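Local coordinates for protein glucuronoarabinoxylan endo-1,4-beta-xylanase (Clostridium papyrosolvens, PDB 4FMV) that hydrolyses internal beta-1,4 linkages of xylan as a family 30 endoxylanase, this chain holding the (beta/alpha)8 barrel and an adjoining beta-strand domain of a longer enzyme, at residues Y32-N35 with S36-D40; P68-A71 with N72-A76. All blocks are in the same frame, centred on the assembly; numbering follows the deposited sequence.

Interaction 1 (Y32-N35 with S36-D40); sequences YVMN and SLYGD
Tyr38 lies one helical turn beyond Met34, and the two side chains run side by side in the same direction. Starting from the backbone of Tyr38, CB rests 3.2 Å from Met34 O. With CG anti to the carbonyl carbon (chi1 -70°), the ring stands out from the helix, leaning slightly toward its start, and the same Met34 O sits at the ring's edge and in its plane. Further out, Tyr38 CD1 meets the terminal methyl, Met34 CE, at 3.7 Å, and Tyr38 CE1 lies almost as close to it. The methyl approaches obliquely. Met34 SD stands 5.0 Å from the centroid of the Tyr38 ring, 53° off its normal, which makes this a Met-aromatic contact of oblique geometry. Two bends in the methionine chain, at chi2 and chi3, bring the thioether round to the ring. At the tip, Tyr38 OH is hydrogen-bonded to Ile45 O on the adjoining barrel strand 45-49.

The backbone changes its pattern here. Tyr38 N donates to Met34 O over a short 2.6 Å, and Gly39 N adds a weak bond to the same oxygen. Asp40 N then reaches back five residues to Asn35 O at 2.9 Å, with an N-H...O angle of 154°, which is the evidence for a wider pi-type turn at the end of the helix. A water donates to Asp40 OD1 at 2.7 Å and only weakly to Asn35 O. On another side of the helix, Val33 CG1 packs against Leu37 CD1 at 4.2 Å.

The chemistry is therefore divided: thioether and ring make an apolar, buried pairing whose phenolic hydroxyl is satisfied by a strand carbonyl, whereas the widened last turn carries its carboxylate and water at a more exposed surface.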
# COMPACT_ATOMS: atom_id res chain seq x y z
N TYR A 32 -3.88 20.01 -8.32
CA TYR A 32 -4.15 20.41 -6.94
C TYR A 32 -4.18 19.19 -6.01
O TYR A 32 -3.54 19.16 -4.94
CB TYR A 32 -5.51 21.13 -6.88
CG TYR A 32 -5.85 21.77 -5.55
CD1 TYR A 32 -4.88 21.98 -4.58
CD2 TYR A 32 -7.16 22.17 -5.27
CE1 TYR A 32 -5.19 22.58 -3.37
CE2 TYR A 32 -7.48 22.76 -4.07
CZ TYR A 32 -6.49 22.97 -3.12
OH TYR A 32 -6.83 23.56 -1.92
N VAL A 33 -4.95 18.19 -6.39
CA VAL A 33 -5.11 17.02 -5.53
C VAL A 33 -3.82 16.19 -5.42
O VAL A 33 -3.44 15.77 -4.33
CB VAL A 33 -6.27 16.16 -6.01
CG1 VAL A 33 -6.28 14.80 -5.28
CG2 VAL A 33 -7.57 16.93 -5.79
N MET A 34 -3.14 15.99 -6.55
CA MET A 34 -1.85 15.28 -6.57
C MET A 34 -0.77 16.04 -5.79
O MET A 34 0.06 15.42 -5.10
CB MET A 34 -1.39 15.01 -8.01
CG MET A 34 -2.35 14.09 -8.77
SD MET A 34 -2.65 12.49 -7.93
CE MET A 34 -1.13 11.64 -8.35
N ASN A 35 -0.79 17.38 -5.87
CA ASN A 35 0.16 18.20 -5.11
C ASN A 35 -0.09 18.12 -3.62
O ASN A 35 0.85 18.10 -2.82
CB ASN A 35 0.15 19.68 -5.57
CG ASN A 35 0.72 19.86 -6.96
OD1 ASN A 35 1.39 18.98 -7.50
ND2 ASN A 35 0.44 21.03 -7.57
N SER A 36 -1.36 18.05 -3.23
CA SER A 36 -1.70 17.90 -1.82
C SER A 36 -1.26 16.54 -1.29
O SER A 36 -0.65 16.44 -0.23
CB SER A 36 -3.21 18.09 -1.60
OG SER A 36 -3.63 19.42 -1.87
N LEU A 37 -1.60 15.49 -2.04
CA LEU A 37 -1.33 14.12 -1.59
C LEU A 37 0.12 13.69 -1.79
O LEU A 37 0.74 13.10 -0.89
CB LEU A 37 -2.26 13.14 -2.31
CG LEU A 37 -3.74 13.32 -1.96
CD1 LEU A 37 -4.54 12.20 -2.55
CD2 LEU A 37 -3.92 13.36 -0.43
N TYR A 38 0.63 13.92 -3.00
CA TYR A 38 1.99 13.52 -3.33
C TYR A 38 3.08 14.49 -2.92
O TYR A 38 4.20 14.05 -2.62
CB TYR A 38 2.09 12.99 -4.78
CG TYR A 38 1.38 11.66 -4.83
CD1 TYR A 38 -0.02 11.59 -4.82
CD2 TYR A 38 2.09 10.46 -4.77
CE1 TYR A 38 -0.70 10.37 -4.81
CE2 TYR A 38 1.42 9.23 -4.75
CZ TYR A 38 0.04 9.20 -4.77
OH TYR A 38 -0.62 7.99 -4.75
N GLY A 39 2.83 15.80 -3.03
CA GLY A 39 3.71 16.79 -2.39
C GLY A 39 3.62 17.07 -0.90
O GLY A 39 4.53 16.69 -0.15
N ASP A 40 2.47 17.58 -0.45
CA ASP A 40 2.29 18.04 0.93
C ASP A 40 2.36 16.86 1.88
O ASP A 40 3.08 16.93 2.86
CB ASP A 40 0.92 18.74 1.15
CG ASP A 40 0.82 20.11 0.46
OD1 ASP A 40 1.86 20.64 0.03
OD2 ASP A 40 -0.30 20.64 0.34
O HOH W 1 0.97 21.55 -2.30

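Interaction 2 (P68-A71 with N72-A76); sequences PELA and NAKKA
Asn72, Ala73, Lys74 and Lys75 donate their backbone N-H groups to the O atoms of Pro68, Glu69, Leu70 and Ala71 in turn, at N...O distances of 2.9 to 3.1 Å, so this is regular alpha-helix. Glu69 and Asn72, three residues apart, carry the polar side-chain contact. Asn72 ND2 meets Glu69 OE2 at 3.0 Å with an almost straight N-H...O angle of 179°. The acceptor lies in the amide plane of Asn72, but the carboxylate is approached from above, 51° out of its own plane, and the two flat groups stand nearly perpendicular. The bend of Glu69 at chi2 curls its carboxylate round to this position.

Elsewhere on the helix, the extended Lys74 chain passes Leu70, its CE 3.9 Å from Leu70 CD1, so that lysine methylenes rather than the ammonium group do the packing. Lys75 bends at its last torsion, bringing NZ to 4.1 Å from Ala71 CB.

Loops, strand 45-49 and two helices close round this helix. Glu69 OE2 also hydrogen-bonds Ser23 OG, and OE1 binds Arg49 N at the end of strand 45-49; Asn72 ND2 also donates to Gly27 O and Asn72 OD1 accepts from Ile29 N, in the loop leading to helix 31-40. Leu70 faces helix 114-130, and Ala76 packs on Leu46 and on helix 31-40, which places helix 67-78 between these two helices, against the barrel wall.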
# COMPACT_ATOMS: atom_id res chain seq x y z
N PRO A 68 -5.67 8.91 -19.25
CA PRO A 68 -5.95 9.48 -17.93
C PRO A 68 -5.00 8.93 -16.85
O PRO A 68 -4.51 9.69 -16.02
CB PRO A 68 -7.39 9.05 -17.65
CG PRO A 68 -8.01 8.94 -19.03
CD PRO A 68 -6.89 8.33 -19.86
N GLU A 69 -4.74 7.63 -16.86
CA GLU A 69 -3.89 7.05 -15.84
C GLU A 69 -2.42 7.37 -16.11
O GLU A 69 -1.64 7.51 -15.18
CB GLU A 69 -4.13 5.54 -15.72
CG GLU A 69 -5.47 5.15 -15.07
CD GLU A 69 -5.47 5.33 -13.57
OE1 GLU A 69 -6.17 4.55 -12.88
OE2 GLU A 69 -4.78 6.25 -13.08
N LEU A 70 -2.04 7.50 -17.38
CA LEU A 70 -0.72 8.06 -17.70
C LEU A 70 -0.52 9.45 -17.05
O LEU A 70 0.53 9.74 -16.47
CB LEU A 70 -0.47 8.13 -19.21
CG LEU A 70 0.78 8.93 -19.62
CD1 LEU A 70 2.05 8.23 -19.15
CD2 LEU A 70 0.85 9.18 -21.13
N ALA A 71 -1.52 10.32 -17.14
CA ALA A 71 -1.40 11.65 -16.57
C ALA A 71 -1.25 11.58 -15.05
O ALA A 71 -0.46 12.31 -14.45
CB ALA A 71 -2.60 12.54 -16.98
N ASN A 72 -2.02 10.69 -14.42
CA ASN A 72 -1.93 10.46 -12.98
C ASN A 72 -0.54 9.98 -12.60
O ASN A 72 0.09 10.51 -11.68
CB ASN A 72 -3.01 9.46 -12.55
CG ASN A 72 -4.42 10.02 -12.76
OD1 ASN A 72 -4.62 11.24 -12.70
ND2 ASN A 72 -5.40 9.14 -13.00
N ALA A 73 -0.04 9.00 -13.35
CA ALA A 73 1.30 8.47 -13.17
C ALA A 73 2.36 9.55 -13.27
O ALA A 73 3.28 9.60 -12.45
CB ALA A 73 1.56 7.36 -14.21
N LYS A 74 2.24 10.43 -14.27
CA LYS A 74 3.24 11.48 -14.43
C LYS A 74 3.25 12.45 -13.24
O LYS A 74 4.31 12.91 -12.83
CB LYS A 74 3.04 12.25 -15.74
CG LYS A 74 3.40 11.46 -17.01
CD LYS A 74 3.24 12.36 -18.24
CE LYS A 74 3.70 11.70 -19.53
NZ LYS A 74 3.71 12.68 -20.70
N LYS A 75 2.07 12.76 -12.69
CA LYS A 75 2.03 13.66 -11.53
C LYS A 75 2.66 13.03 -10.28
O LYS A 75 3.41 13.68 -9.55
CB LYS A 75 0.60 14.14 -11.26
CG LYS A 75 0.08 15.11 -12.32
CD LYS A 75 -1.36 15.49 -12.08
CE LYS A 75 -1.92 16.39 -13.20
NZ LYS A 75 -1.97 15.69 -14.50
N ALA A 76 2.35 11.76 -10.05
CA ALA A 76 2.93 11.04 -8.92
C ALA A 76 4.44 10.94 -9.07
O ALA A 76 5.18 11.21 -8.13
CB ALA A 76 2.28 9.63 -8.77

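Overall arrangement
Along the chain, 32-40 (interaction 1) comes first and 68-76 (interaction 2) follows, with barrel strand 45-49 between them. Each contact lies within a single helix, 31-40 and then 67-78, in successive beta-alpha-beta units of the (beta/alpha)8 barrel that share that strand. Their centres are about 13 Å apart and on the same side of the chain's centre. The two helices touch directly: Met34 CE lies 3.7 Å from Asn72 O, Met34 CG is equally close to Lys75 CD, and Tyr38 CD2 approaches Ala76 CB at 4.1 Å. The Met34-Tyr38 pair is thus also an interhelical surface, joining adjacent helices of the barrel's outer layer.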